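Local atomic coordinates of porin (Rhodobacter blasticus, PDB entry 3PRN), a protein that forms trimeric channels in the bacterial outer membrane through which small hydrophilic solutes, up to about 0.6 kDa, diffuse passively. Residues 12-17 against 279-284; 102-107 against 264-269; 24-29 against 55-60; 242-247 against 273-278. The protein carries 1 engineered substitution. All blocks are in the same frame, centred on the assembly; numbering follows the deposited sequence. Where two conformers were deposited one is given.

Following the chain from the N terminus, contact 1 opens first, at 12-17, and closes last, at 279-284; it seals the barrel between strands 2-15 and 279-288, and the other three contacts nest inside its loop. Contact 3 spans the hairpin of strands 25-39 and 46-56 and is complete before contact 2 opens at 102-107. Contacts 2 and 4 cross: segment 242-247 comes before 264-269, and 273-278 after it. Contact 2 lays the long loop inside the barrel against strand 265-273, and contact 4 joins the end of strand 235-244 to a hairpin turn. Hydrogen bonds of Tyr102 OH with Ser28 O and of Glu103 OE2 with Ser28 OG tie contact 2 to contact 3.

Contact 1. Residues 12-17 against 279-284; sequences LQYVED and TVADVG. With C8E ((hydroxyethyloxy)tri(ethyloxy)octane), chain D.
Tyr14 faces Ala281 across an antiparallel pair, turning an edge of its ring to it: Ala281 N lies near the ring plane, and Tyr14 CD2 comes 4.2 Å from Ala281 CB. CG stands anti to the backbone N (chi1 167°), which carries the ring toward the end of the strand, where Glu16 N sits 3.7 Å above one ring face near the rim. On the same side of the sheet Leu12 CD1 meets Val283 CG1 methyl to methyl, at 4.3 Å. A detergent tail runs over this side, its C6 3.5 Å from Val283 CG1 and its C5 3.8 Å from Ala281 CB, consistent with a lipid-facing surface. At the strand end the extended Glu16 crosses Thr279, whose OG1 donates to Glu16 OE1 over 3.0 Å, arriving from above the carboxylate plane. The other face carries Val15 CG2 against Val280 CG1, and Gln13, whose amide is bonded to Arg18 and Glu103. Beneath the side chains the N-to-C directions of the short strands 12-15 and 279-284 lie 174° apart, and Tyr14 N donates to Ala281 O (2.8 Å, 169° at the hydrogen). First strand meeting last in antiparallel register is the closure of the 16-stranded porin barrel.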
loop_
_atom_site.group_PDB
_atom_site.type_symbol
_atom_site.label_atom_id
_atom_site.label_comp_id
_atom_site.label_asym_id
_atom_site.label_seq_id
_atom_site.Cartn_x
_atom_site.Cartn_y
_atom_site.Cartn_z
ATOM N N LEU A 12 -22.216 14.789 0.693
ATOM C CA LEU A 12 -22.095 16.140 1.200
ATOM C C LEU A 12 -22.188 16.084 2.735
ATOM O O LEU A 12 -23.009 15.341 3.275
ATOM C CB LEU A 12 -23.262 17.011 0.674
ATOM C CG LEU A 12 -23.253 17.214 -0.845
ATOM C CD1 LEU A 12 -24.601 17.795 -1.289
ATOM C CD2 LEU A 12 -22.112 18.124 -1.263
ATOM N N GLN A 13 -21.314 16.849 3.353
ATOM C CA GLN A 13 -21.247 16.928 4.807
ATOM C C GLN A 13 -21.301 18.423 5.196
ATOM O O GLN A 13 -20.441 19.189 4.800
ATOM C CB GLN A 13 -19.941 16.331 5.304
ATOM C CG GLN A 13 -19.838 16.285 6.833
ATOM C CD GLN A 13 -18.376 16.290 7.253
ATOM O OE1 GLN A 13 -17.765 17.344 7.332
ATOM N NE2 GLN A 13 -17.731 15.119 7.433
ATOM N N TYR A 14 -22.345 18.731 5.965
ATOM C CA TYR A 14 -22.596 20.118 6.384
ATOM C C TYR A 14 -22.461 20.237 7.898
ATOM O O TYR A 14 -23.009 19.447 8.667
ATOM C CB TYR A 14 -23.986 20.549 5.921
ATOM C CG TYR A 14 -24.492 21.845 6.539
ATOM C CD1 TYR A 14 -24.159 23.074 6.003
ATOM C CD2 TYR A 14 -25.286 21.807 7.681
ATOM C CE1 TYR A 14 -24.633 24.256 6.562
ATOM C CE2 TYR A 14 -25.773 22.971 8.260
ATOM C CZ TYR A 14 -25.456 24.193 7.678
ATOM O OH TYR A 14 -25.920 25.352 8.272
ATOM N N VAL A 15 -21.703 21.258 8.285
ATOM C CA VAL A 15 -21.459 21.583 9.678
ATOM C C VAL A 15 -21.751 23.099 9.832
ATOM O O VAL A 15 -21.032 23.883 9.207
ATOM C CB VAL A 15 -20.019 21.359 10.131
ATOM C CG1 VAL A 15 -19.923 21.910 11.565
ATOM C CG2 VAL A 15 -19.683 19.876 10.082
ATOM N N GLU A 16 -22.856 23.393 10.493
ATOM C CA GLU A 16 -23.258 24.802 10.630
ATOM C C GLU A 16 -22.123 25.630 11.242
ATOM O O GLU A 16 -21.529 25.197 12.231
ATOM C CB GLU A 16 -24.503 24.918 11.481
ATOM C CG GLU A 16 -25.007 26.376 11.499
ATOM C CD GLU A 16 -26.363 26.455 12.199
ATOM O OE1 GLU A 16 -26.546 25.722 13.223
ATOM O OE2 GLU A 16 -27.207 27.245 11.725
ATOM N N ASP A 17 -21.806 26.751 10.586
ATOM C CA ASP A 17 -20.741 27.647 11.019
ATOM C C ASP A 17 -19.475 26.927 11.433
ATOM O O ASP A 17 -18.968 27.057 12.557
ATOM C CB ASP A 17 -21.196 28.586 12.137
ATOM C CG ASP A 17 -22.391 29.439 11.778
ATOM O OD1 ASP A 17 -22.593 29.888 10.609
ATOM O OD2 ASP A 17 -23.209 29.677 12.726
ATOM N N THR A 279 -25.184 22.044 14.697
ATOM C CA THR A 279 -26.101 21.452 13.706
ATOM C C THR A 279 -25.245 20.824 12.581
ATOM O O THR A 279 -24.339 21.440 12.047
ATOM C CB THR A 279 -27.032 22.503 13.118
ATOM O OG1 THR A 279 -27.730 23.160 14.163
ATOM C CG2 THR A 279 -28.071 21.894 12.173
ATOM N N VAL A 280 -25.531 19.546 12.318
ATOM C CA VAL A 280 -24.779 18.840 11.285
ATOM C C VAL A 280 -25.767 18.115 10.361
ATOM O O VAL A 280 -26.860 17.713 10.817
ATOM C CB VAL A 280 -23.740 17.852 11.825
ATOM C CG1 VAL A 280 -22.736 18.590 12.728
ATOM C CG2 VAL A 280 -24.332 16.705 12.618
ATOM N N ALA A 281 -25.432 17.980 9.095
ATOM C CA ALA A 281 -26.280 17.228 8.185
ATOM C C ALA A 281 -25.383 16.491 7.159
ATOM O O ALA A 281 -24.294 16.988 6.838
ATOM C CB ALA A 281 -27.260 18.120 7.423
ATOM N N ASP A 282 -25.945 15.441 6.556
ATOM C CA ASP A 282 -25.168 14.768 5.509
ATOM C C ASP A 282 -26.108 14.050 4.548
ATOM O O ASP A 282 -27.265 13.753 4.908
ATOM C CB ASP A 282 -24.209 13.763 6.203
ATOM C CG ASP A 282 -24.972 12.601 6.811
ATOM O OD1 ASP A 282 -25.455 11.733 6.039
ATOM O OD2 ASP A 282 -25.150 12.482 8.036
ATOM N N VAL A 283 -25.681 13.793 3.341
ATOM C CA VAL A 283 -26.392 12.970 2.374
ATOM C C VAL A 283 -25.307 12.370 1.459
ATOM O O VAL A 283 -24.464 13.103 0.941
ATOM C CB VAL A 283 -27.476 13.722 1.579
ATOM C CG1 VAL A 283 -26.947 14.820 0.693
ATOM C CG2 VAL A 283 -28.283 12.720 0.727
ATOM N N GLY A 284 -25.353 11.071 1.269
ATOM C CA GLY A 284 -24.357 10.408 0.429
ATOM C C GLY A 284 -24.707 8.946 0.135
ATOM O O GLY A 284 -25.771 8.448 0.527
HETATM C C1 C8E D . -26.373 21.684 0.939
HETATM C C2 C8E D . -26.108 21.346 2.357
HETATM C C3 C8E D . -27.067 20.405 2.892
HETATM C C4 C8E D . -26.540 19.053 2.567
HETATM C C5 C8E D . -27.205 18.210 3.592
HETATM C C6 C8E D . -28.089 17.286 2.928
HETATM C C7 C8E D . -29.068 17.021 3.974
HETATM C C8 C8E D . -30.135 16.173 3.368
HETATM O O9 C8E D . -30.785 15.169 4.153
HETATM C C10 C8E D . -31.751 15.626 5.095
HETATM C C11 C8E D . -31.937 14.526 6.101
HETATM O O12 C8E D . -32.807 13.479 5.566
HETATM C C13 C8E D . -33.787 13.015 6.522
HETATM C C14 C8E D . -35.340 13.049 6.357
HETATM O O15 C8E D . -36.282 12.732 7.445
HETATM C C16 C8E D . -37.017 11.516 7.146
HETATM C C17 C8E D . -38.286 11.719 6.312
HETATM O O18 C8E D . -39.429 10.852 6.198
HETATM C C19 C8E D . -39.240 9.469 5.812
HETATM C C20 C8E D . -39.321 8.912 4.326
HETATM O O21 C8E D . -38.230 9.383 3.495
#

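Contact 2. Residues 102-107 against 264-269; sequences YEWSSF and GVKVSG. Engineered in segment 102-107: Trp104 (natural residue Ala).
Van der Waals contact is led by the engineered Trp104 (Ala in the natural protein), whose CZ2 lies 3.5 Å from Lys266 CE; the next ring atom, CH2, is 4.1 Å from the same Lys266 CE. The two side chains cross at a slant. A bend at chi3 (91°) of the lysine brings CE there. The Trp104 CB points away from the strand, and only the reach of the indole recovers the distance. Side chain also packs on side chain where the CB atoms of Tyr102 and Ser268 are 4.1 Å apart, and on backbone where Ser268 CB abuts Tyr102 N at 3.4 Å. Within the loop, Glu103 CG lies 3.8 Å above the centre of one Tyr102 ring face. Trp104 also touches Asp258 of the adjacent strand 252-262 and Arg238 of strand 235-244 beyond it. Polar groups look elsewhere. Tyr102 N is hydrogen-bonded to Asp282 OD1; Ser268 OG, though 4.0 Å from Trp104 CZ2, is bonded to Asp258, and Tyr102 OH reaches the carbonyl of Ser28 on the barrel wall. A long loop folded inward against the barrel wall is the constriction, or eyelet, of general porins, the part of the channel this mutant alters.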
loop_
_atom_site.group_PDB
_atom_site.type_symbol
_atom_site.label_atom_id
_atom_site.label_comp_id
_atom_site.label_asym_id
_atom_site.label_seq_id
_atom_site.Cartn_x
_atom_site.Cartn_y
_atom_site.Cartn_z
ATOM N N TYR A 102 -24.830 8.833 5.909
ATOM C CA TYR A 102 -23.868 8.016 5.149
ATOM C C TYR A 102 -22.531 7.884 5.848
ATOM O O TYR A 102 -21.727 7.017 5.448
ATOM C CB TYR A 102 -23.719 8.569 3.733
ATOM C CG TYR A 102 -22.708 9.633 3.450
ATOM C CD1 TYR A 102 -22.947 10.946 3.774
ATOM C CD2 TYR A 102 -21.458 9.310 2.861
ATOM C CE1 TYR A 102 -22.040 11.947 3.468
ATOM C CE2 TYR A 102 -20.515 10.299 2.598
ATOM C CZ TYR A 102 -20.840 11.615 2.865
ATOM O OH TYR A 102 -19.984 12.612 2.626
ATOM N N GLU A 103 -22.295 8.601 6.951
ATOM C CA GLU A 103 -21.031 8.396 7.662
ATOM C C GLU A 103 -21.255 7.680 8.982
ATOM O O GLU A 103 -20.290 7.664 9.763
ATOM C CB GLU A 103 -20.317 9.733 7.891
ATOM C CG GLU A 103 -20.033 10.410 6.553
ATOM C CD GLU A 103 -19.607 11.860 6.782
ATOM O OE1 GLU A 103 -20.428 12.654 7.326
ATOM O OE2 GLU A 103 -18.471 12.148 6.424
ATOM N N TRP A 104 -22.405 7.080 9.257
ATOM C CA TRP A 104 -22.704 6.359 10.475
ATOM C C TRP A 104 -22.251 7.144 11.706
ATOM O O TRP A 104 -21.396 6.703 12.470
ATOM C CB TRP A 104 -22.051 4.903 10.601
ATOM C CG TRP A 104 -22.661 4.357 9.324
ATOM C CD1 TRP A 104 -22.048 4.104 8.165
ATOM C CD2 TRP A 104 -24.056 4.134 9.170
ATOM N NE1 TRP A 104 -23.082 3.761 7.229
ATOM C CE2 TRP A 104 -24.255 3.800 7.840
ATOM C CE3 TRP A 104 -25.165 4.189 10.034
ATOM C CZ2 TRP A 104 -25.531 3.559 7.298
ATOM C CZ3 TRP A 104 -26.438 3.919 9.484
ATOM C CH2 TRP A 104 -26.611 3.623 8.178
ATOM N N SER A 105 -22.840 8.311 11.902
ATOM C CA SER A 105 -22.492 9.145 13.065
ATOM C C SER A 105 -23.739 9.389 13.946
ATOM O O SER A 105 -24.904 9.285 13.525
ATOM C CB SER A 105 -21.940 10.494 12.608
ATOM O OG SER A 105 -22.953 11.217 11.931
ATOM N N SER A 106 -23.456 9.677 15.228
ATOM C CA SER A 106 -24.497 9.942 16.198
ATOM C C SER A 106 -23.861 10.568 17.451
ATOM O O SER A 106 -22.903 10.011 18.008
ATOM C CB SER A 106 -25.210 8.634 16.638
ATOM O OG SER A 106 -26.118 8.868 17.709
ATOM N N PHE A 107 -24.515 11.654 17.893
ATOM C CA PHE A 107 -24.138 12.237 19.206
ATOM C C PHE A 107 -24.553 11.259 20.308
ATOM O O PHE A 107 -24.025 11.347 21.437
ATOM C CB PHE A 107 -24.837 13.588 19.383
ATOM C CG PHE A 107 -24.284 14.652 18.469
ATOM C CD1 PHE A 107 -22.958 15.087 18.690
ATOM C CD2 PHE A 107 -25.026 15.240 17.470
ATOM C CE1 PHE A 107 -22.399 16.088 17.884
ATOM C CE2 PHE A 107 -24.458 16.241 16.691
ATOM C CZ PHE A 107 -23.156 16.670 16.900
ATOM N N GLY A 264 -25.683 -4.103 -1.643
ATOM C CA GLY A 264 -24.403 -3.422 -1.557
ATOM C C GLY A 264 -24.376 -1.921 -1.901
ATOM O O GLY A 264 -23.312 -1.285 -1.869
ATOM N N VAL A 265 -25.495 -1.316 -2.250
ATOM C CA VAL A 265 -25.491 0.148 -2.502
ATOM C C VAL A 265 -26.532 0.841 -1.607
ATOM O O VAL A 265 -27.742 0.542 -1.705
ATOM C CB VAL A 265 -25.783 0.521 -3.951
ATOM C CG1 VAL A 265 -25.773 2.046 -4.165
ATOM C CG2 VAL A 265 -24.752 -0.038 -4.931
ATOM N N LYS A 266 -26.070 1.736 -0.722
ATOM C CA LYS A 266 -27.059 2.346 0.193
ATOM C C LYS A 266 -26.972 3.843 0.186
ATOM O O LYS A 266 -25.843 4.384 0.252
ATOM C CB LYS A 266 -26.819 1.705 1.566
ATOM C CG LYS A 266 -27.420 2.450 2.708
ATOM C CD LYS A 266 -27.801 1.509 3.825
ATOM C CE LYS A 266 -26.661 1.350 4.810
ATOM N NZ LYS A 266 -26.865 0.000 5.485
ATOM N N VAL A 267 -28.096 4.567 0.014
ATOM C CA VAL A 267 -28.061 6.045 0.030
ATOM C C VAL A 267 -28.549 6.499 1.409
ATOM O O VAL A 267 -29.544 5.908 1.892
ATOM C CB VAL A 267 -28.986 6.629 -1.013
ATOM C CG1 VAL A 267 -28.914 8.159 -1.104
ATOM C CG2 VAL A 267 -28.546 6.056 -2.369
ATOM N N SER A 268 -27.833 7.338 2.133
ATOM C CA SER A 268 -28.268 7.684 3.487
ATOM C C SER A 268 -28.067 9.177 3.716
ATOM O O SER A 268 -27.223 9.813 3.074
ATOM C CB SER A 268 -27.446 7.051 4.617
ATOM O OG SER A 268 -27.376 5.643 4.439
ATOM N N GLY A 269 -28.829 9.707 4.642
ATOM C CA GLY A 269 -28.736 11.127 4.995
ATOM C C GLY A 269 -29.233 11.338 6.438
ATOM O O GLY A 269 -29.923 10.471 6.955
#

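Contact 3. Residues 24-29 against 55-60; sequences DTIISS and WDDGDA. With MG (magnesium ion), chain B; C8E ((hydroxyethyloxy)tri(ethyloxy)octane), chain C.
Ser28 and Asp57 meet at a magnesium ion, which is bound by Ser28 OG at 2.0 Å and Asp57 OD1 at 2.1 Å. Their first torsions differ: the Ser28 hydroxyl is anti to its backbone N (chi1 172°), whereas Asp57 CG is folded between N and the carbonyl carbon (chi1 67°), directing OD1 at the ion and at Ser29 N. OD1 is thereby gripped twice, since Ser29 N also donates to Asp57 OD1 at 2.9 Å, from above the carboxylate plane. Asp57 OD2 accepts a hydrogen bond from a metal-bound water, with Ile26 CD1 3.8 Å from it. Three waters complete the ion's observed ligands; one of them also bridges Ser29 O and Asp56 OD1. Ser29 shares the Asp57 rotamer, and its OG meets the edge of the Trp55 indole, 3.4 Å from Trp55 CZ3. Over one face of that indole lies Asp57 N, itself donating to Ser29 O (3.1 Å). Ser28 OG has a further partner in Glu103 of the inner loop, and Ile27 O is bonded to Gln153 of a neighbouring subunit. The open end of the hairpin, where strand 46-56 runs into a type II turn, thus carries a magnesium site on the channel side of a porin barrel wall whose other side packs on the neighbouring subunit.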
loop_
_atom_site.group_PDB
_atom_site.type_symbol
_atom_site.label_atom_id
_atom_site.label_comp_id
_atom_site.label_asym_id
_atom_site.label_seq_id
_atom_site.Cartn_x
_atom_site.Cartn_y
_atom_site.Cartn_z
ATOM N N ASP A 24 -19.001 25.677 4.964
ATOM C CA ASP A 24 -19.729 24.843 5.888
ATOM C C ASP A 24 -20.018 23.453 5.271
ATOM O O ASP A 24 -20.078 22.487 6.006
ATOM C CB ASP A 24 -21.139 25.467 6.102
ATOM C CG ASP A 24 -21.088 26.542 7.202
ATOM O OD1 ASP A 24 -20.081 26.673 7.910
ATOM O OD2 ASP A 24 -22.158 27.179 7.335
ATOM N N THR A 25 -20.209 23.478 3.959
ATOM C CA THR A 25 -20.511 22.227 3.266
ATOM C C THR A 25 -19.320 21.724 2.465
ATOM O O THR A 25 -18.728 22.493 1.668
ATOM C CB THR A 25 -21.725 22.448 2.335
ATOM O OG1 THR A 25 -22.929 22.643 3.111
ATOM C CG2 THR A 25 -22.012 21.192 1.489
ATOM N N ILE A 26 -18.861 20.493 2.709
ATOM C CA ILE A 26 -17.783 19.966 1.864
ATOM C C ILE A 26 -18.193 18.594 1.249
ATOM O O ILE A 26 -19.188 18.022 1.669
ATOM C CB ILE A 26 -16.470 19.734 2.634
ATOM C CG1 ILE A 26 -16.685 18.685 3.719
ATOM C CG2 ILE A 26 -15.911 21.048 3.145
ATOM C CD1 ILE A 26 -15.419 18.258 4.417
ATOM N N ILE A 27 -17.421 18.117 0.283
ATOM C CA ILE A 27 -17.633 16.746 -0.235
ATOM C C ILE A 27 -16.765 15.811 0.571
ATOM O O ILE A 27 -15.509 15.910 0.518
ATOM C CB ILE A 27 -17.312 16.599 -1.717
ATOM C CG1 ILE A 27 -18.459 17.358 -2.459
ATOM C CG2 ILE A 27 -17.271 15.159 -2.213
ATOM C CD1 ILE A 27 -18.041 17.709 -3.870
ATOM N N SER A 28 -17.372 14.992 1.408
ATOM C CA SER A 28 -16.616 14.108 2.279
ATOM C C SER A 28 -16.676 12.698 1.677
ATOM O O SER A 28 -17.772 12.208 1.389
ATOM C CB SER A 28 -17.212 14.098 3.690
ATOM O OG SER A 28 -16.603 13.113 4.496
ATOM N N SER A 29 -15.526 12.029 1.665
ATOM C CA SER A 29 -15.496 10.701 1.043
ATOM C C SER A 29 -14.438 9.825 1.675
ATOM O O SER A 29 -13.541 10.316 2.370
ATOM C CB SER A 29 -15.246 10.885 -0.468
ATOM O OG SER A 29 -14.030 11.534 -0.671
ATOM N N TRP A 55 -8.333 5.711 2.995
ATOM C CA TRP A 55 -8.103 7.104 2.676
ATOM C C TRP A 55 -9.399 7.875 3.020
ATOM O O TRP A 55 -10.520 7.406 2.722
ATOM C CB TRP A 55 -7.796 7.259 1.148
ATOM C CG TRP A 55 -7.678 8.726 0.771
ATOM C CD1 TRP A 55 -6.559 9.514 0.853
ATOM C CD2 TRP A 55 -8.731 9.559 0.254
ATOM N NE1 TRP A 55 -6.849 10.771 0.410
ATOM C CE2 TRP A 55 -8.174 10.849 0.054
ATOM C CE3 TRP A 55 -10.089 9.368 0.001
ATOM C CZ2 TRP A 55 -8.936 11.931 -0.397
ATOM C CZ3 TRP A 55 -10.853 10.427 -0.470
ATOM C CH2 TRP A 55 -10.253 11.725 -0.665
ATOM N N ASP A 56 -9.244 9.035 3.616
ATOM C CA ASP A 56 -10.325 9.971 3.869
ATOM C C ASP A 56 -9.993 11.349 3.286
ATOM O O ASP A 56 -8.844 11.756 3.246
ATOM C CB ASP A 56 -10.575 10.120 5.401
ATOM C CG ASP A 56 -11.225 8.834 5.967
ATOM O OD1 ASP A 56 -12.456 8.775 5.974
ATOM O OD2 ASP A 56 -10.490 7.941 6.432
ATOM N N ASP A 57 -11.017 12.083 2.858
ATOM C CA ASP A 57 -10.775 13.451 2.371
ATOM C C ASP A 57 -10.092 14.223 3.506
ATOM O O ASP A 57 -10.388 14.055 4.702
ATOM C CB ASP A 57 -12.075 14.124 1.896
ATOM C CG ASP A 57 -12.988 14.339 3.085
ATOM O OD1 ASP A 57 -13.720 13.385 3.441
ATOM O OD2 ASP A 57 -12.932 15.430 3.699
ATOM N N GLY A 58 -9.122 15.042 3.115
ATOM C CA GLY A 58 -8.365 15.830 4.122
ATOM C C GLY A 58 -7.102 15.133 4.594
ATOM O O GLY A 58 -6.291 15.794 5.275
ATOM N N ASP A 59 -6.903 13.808 4.296
ATOM C CA ASP A 59 -5.722 13.106 4.807
ATOM C C ASP A 59 -4.424 13.789 4.355
ATOM O O ASP A 59 -4.231 14.238 3.217
ATOM C CB ASP A 59 -5.573 11.624 4.341
ATOM C CG ASP A 59 -6.443 10.707 5.187
ATOM O OD1 ASP A 59 -7.001 11.170 6.163
ATOM O OD2 ASP A 59 -6.591 9.515 4.808
ATOM N N ALA A 60 -3.514 13.808 5.320
ATOM C CA ALA A 60 -2.210 14.425 5.078
ATOM C C ALA A 60 -1.507 13.733 3.898
ATOM O O ALA A 60 -1.552 12.507 3.728
ATOM C CB ALA A 60 -1.367 14.177 6.349
HETATM MG MG MG B . -14.712 13.155 5.293
HETATM C C1 C8E C . 4.905 3.798 6.878
HETATM C C2 C8E C . 3.587 4.196 6.403
HETATM C C3 C8E C . 3.563 5.586 5.945
HETATM C C4 C8E C . 3.057 6.363 7.076
HETATM C C5 C8E C . 4.140 7.352 7.344
HETATM C C6 C8E C . 3.667 8.675 7.106
HETATM C C7 C8E C . 4.559 9.412 7.955
HETATM C C8 C8E C . 4.384 10.861 7.748
HETATM O O9 C8E C . 4.671 11.751 8.841
HETATM C C10 C8E C . 6.041 12.066 9.023
HETATM C C11 C8E C . 6.121 13.036 10.177
HETATM O O12 C8E C . 5.301 14.229 9.970
HETATM C C13 C8E C . 3.938 14.278 10.529
HETATM C C14 C8E C . 2.660 14.235 9.636
HETATM O O15 C8E C . 1.358 14.896 9.809
HETATM C C16 C8E C . 0.317 13.982 10.213
HETATM C C17 C8E C . -0.168 12.913 9.226
HETATM O O18 C8E C . -1.262 12.027 9.334
HETATM C C19 C8E C . -2.604 12.486 9.628
HETATM C C20 C8E C . -3.760 12.047 8.566
HETATM O O21 C8E C . -4.338 13.227 7.988
HETATM O O HOH W 1 -14.280 10.694 5.245
HETATM O O HOH W 2 -12.557 13.049 6.542
HETATM O O HOH W 3 -14.518 15.370 5.881
#

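Contact 4. Residues 242-247 against 273-278; sequences SDIDRA and SGFANE
Ser242 meets Phe275 at the ring's edge: its OG lies in the plane of the ring, 3.8 Å from CZ, while its carbonyl O approaches Phe275 CE1 at a slant. That hydroxyl is satisfied within the barrel wall, by Thr225, Val224 and Gln223. Asp243 turns its side chain the other way, toward Thr251, and offers Phe275 only its backbone N, near the ring plane.

Ile244 carries the main contact. Its CG2 sits over one face of the Phe275 ring, 3.9 Å from the centroid and 26° off the normal, a CH-pi arrangement; the closest pair is Ile244 CG2 to Phe275 CZ at 3.5 Å. CG1, placed between backbone N and carbonyl carbon (chi1 57°), swings CD1 over the other end of the ring, 3.7 Å from Phe275 CG. The isoleucine therefore lies lengthwise over the face. Phe275 is held there by a type I turn, Gly274 to Asn277, which links adjacent antiparallel strands 265-273 and 279-288; its ring reaches past the intervening strand 252-262 to the end of strand 235-244, at the loop-bearing rim of the porin barrel. The turn is braced by Ala276 N donating to Glu278 OE1 at 2.9 Å.

Further on, Arg246 arches over the isoleucine, with Ile244 CD1 3.7 Å above one guanidinium face, offset toward its rim. Its NH2 comes within 3.8 Å of Phe275 O, too far for a hydrogen bond, and the guanidinium stands nearly perpendicular to the phenyl ring, at 85°.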
loop_
_atom_site.group_PDB
_atom_site.type_symbol
_atom_site.label_atom_id
_atom_site.label_comp_id
_atom_site.label_asym_id
_atom_site.label_seq_id
_atom_site.Cartn_x
_atom_site.Cartn_y
_atom_site.Cartn_z
ATOM N N SER A 242 -30.528 11.994 22.929
ATOM C CA SER A 242 -29.501 11.592 23.915
ATOM C C SER A 242 -29.305 12.766 24.889
ATOM O O SER A 242 -29.359 13.920 24.451
ATOM C CB SER A 242 -28.172 11.217 23.227
ATOM O OG SER A 242 -27.173 10.680 24.080
ATOM N N ASP A 243 -29.065 12.464 26.123
ATOM C CA ASP A 243 -28.782 13.329 27.220
ATOM C C ASP A 243 -27.499 12.938 27.968
ATOM O O ASP A 243 -27.249 11.758 28.284
ATOM C CB ASP A 243 -29.881 13.343 28.319
ATOM C CG ASP A 243 -31.091 14.082 27.769
ATOM O OD1 ASP A 243 -30.999 15.344 27.508
ATOM O OD2 ASP A 243 -32.176 13.443 27.529
ATOM N N ILE A 244 -26.711 13.950 28.298
ATOM C CA ILE A 244 -25.531 13.736 29.117
ATOM C C ILE A 244 -25.721 14.528 30.417
ATOM O O ILE A 244 -26.560 15.449 30.447
ATOM C CB ILE A 244 -24.234 14.128 28.393
ATOM C CG1 ILE A 244 -24.229 15.578 27.902
ATOM C CG2 ILE A 244 -24.061 13.188 27.156
ATOM C CD1 ILE A 244 -22.920 16.051 27.308
ATOM N N ASP A 245 -24.973 14.213 31.441
ATOM C CA ASP A 245 -24.978 14.897 32.709
ATOM C C ASP A 245 -24.229 16.229 32.701
ATOM O O ASP A 245 -24.409 16.964 33.702
ATOM C CB ASP A 245 -24.285 14.078 33.837
ATOM C CG ASP A 245 -25.221 13.051 34.423
ATOM O OD1 ASP A 245 -26.465 13.134 34.305
ATOM O OD2 ASP A 245 -24.702 12.059 35.012
ATOM N N ARG A 246 -23.373 16.555 31.758
ATOM C CA ARG A 246 -22.661 17.833 31.831
ATOM C C ARG A 246 -23.642 18.998 32.031
ATOM O O ARG A 246 -24.641 19.216 31.356
ATOM C CB ARG A 246 -21.786 18.074 30.647
ATOM C CG ARG A 246 -20.761 19.175 30.659
ATOM C CD ARG A 246 -20.018 19.161 29.303
ATOM N NE ARG A 246 -20.805 19.759 28.270
ATOM C CZ ARG A 246 -20.933 19.492 26.967
ATOM N NH1 ARG A 246 -20.269 18.461 26.429
ATOM N NH2 ARG A 246 -21.759 20.286 26.235
ATOM N N ALA A 247 -23.238 19.868 32.976
ATOM C CA ALA A 247 -24.014 21.046 33.334
ATOM C C ALA A 247 -24.274 21.913 32.106
ATOM O O ALA A 247 -23.338 22.307 31.400
ATOM C CB ALA A 247 -23.127 21.960 34.268
ATOM N N SER A 273 -28.421 17.314 15.849
ATOM C CA SER A 273 -28.149 18.487 16.716
ATOM C C SER A 273 -27.408 18.009 17.956
ATOM O O SER A 273 -27.887 17.061 18.614
ATOM C CB SER A 273 -29.517 19.137 17.010
ATOM O OG SER A 273 -29.343 20.345 17.706
ATOM N N GLY A 274 -26.261 18.605 18.284
ATOM C CA GLY A 274 -25.420 18.195 19.343
ATOM C C GLY A 274 -25.680 18.694 20.758
ATOM O O GLY A 274 -26.636 19.439 20.983
ATOM N N PHE A 275 -24.827 18.306 21.693
ATOM C CA PHE A 275 -24.957 18.720 23.089
ATOM C C PHE A 275 -24.609 20.213 23.300
ATOM O O PHE A 275 -25.026 20.789 24.314
ATOM C CB PHE A 275 -24.085 17.877 24.016
ATOM C CG PHE A 275 -24.396 16.403 23.913
ATOM C CD1 PHE A 275 -25.554 15.883 24.400
ATOM C CD2 PHE A 275 -23.437 15.552 23.299
ATOM C CE1 PHE A 275 -25.825 14.517 24.365
ATOM C CE2 PHE A 275 -23.727 14.204 23.220
ATOM C CZ PHE A 275 -24.909 13.665 23.743
ATOM N N ALA A 276 -23.916 20.823 22.352
ATOM C CA ALA A 276 -23.569 22.241 22.417
ATOM C C ALA A 276 -24.278 22.986 21.299
ATOM O O ALA A 276 -23.786 23.964 20.752
ATOM C CB ALA A 276 -22.054 22.430 22.288
ATOM N N ASN A 277 -25.456 22.495 20.931
ATOM C CA ASN A 277 -26.207 23.090 19.857
ATOM C C ASN A 277 -25.584 23.044 18.465
ATOM O O ASN A 277 -26.109 23.775 17.592
ATOM C CB ASN A 277 -26.402 24.610 20.200
ATOM C CG ASN A 277 -27.833 24.987 19.832
ATOM O OD1 ASN A 277 -28.709 24.110 19.838
ATOM N ND2 ASN A 277 -28.127 26.217 19.488
ATOM N N GLU A 278 -24.549 22.276 18.184
ATOM C CA GLU A 278 -24.015 22.186 16.826
ATOM C C GLU A 278 -25.078 21.554 15.910
ATOM O O GLU A 278 -25.786 20.617 16.305
ATOM C CB GLU A 278 -22.899 21.115 16.758
ATOM C CG GLU A 278 -21.844 21.252 17.842
ATOM C CD GLU A 278 -22.128 20.332 19.015
ATOM O OE1 GLU A 278 -23.271 20.397 19.601
ATOM O OE2 GLU A 278 -21.235 19.495 19.408
#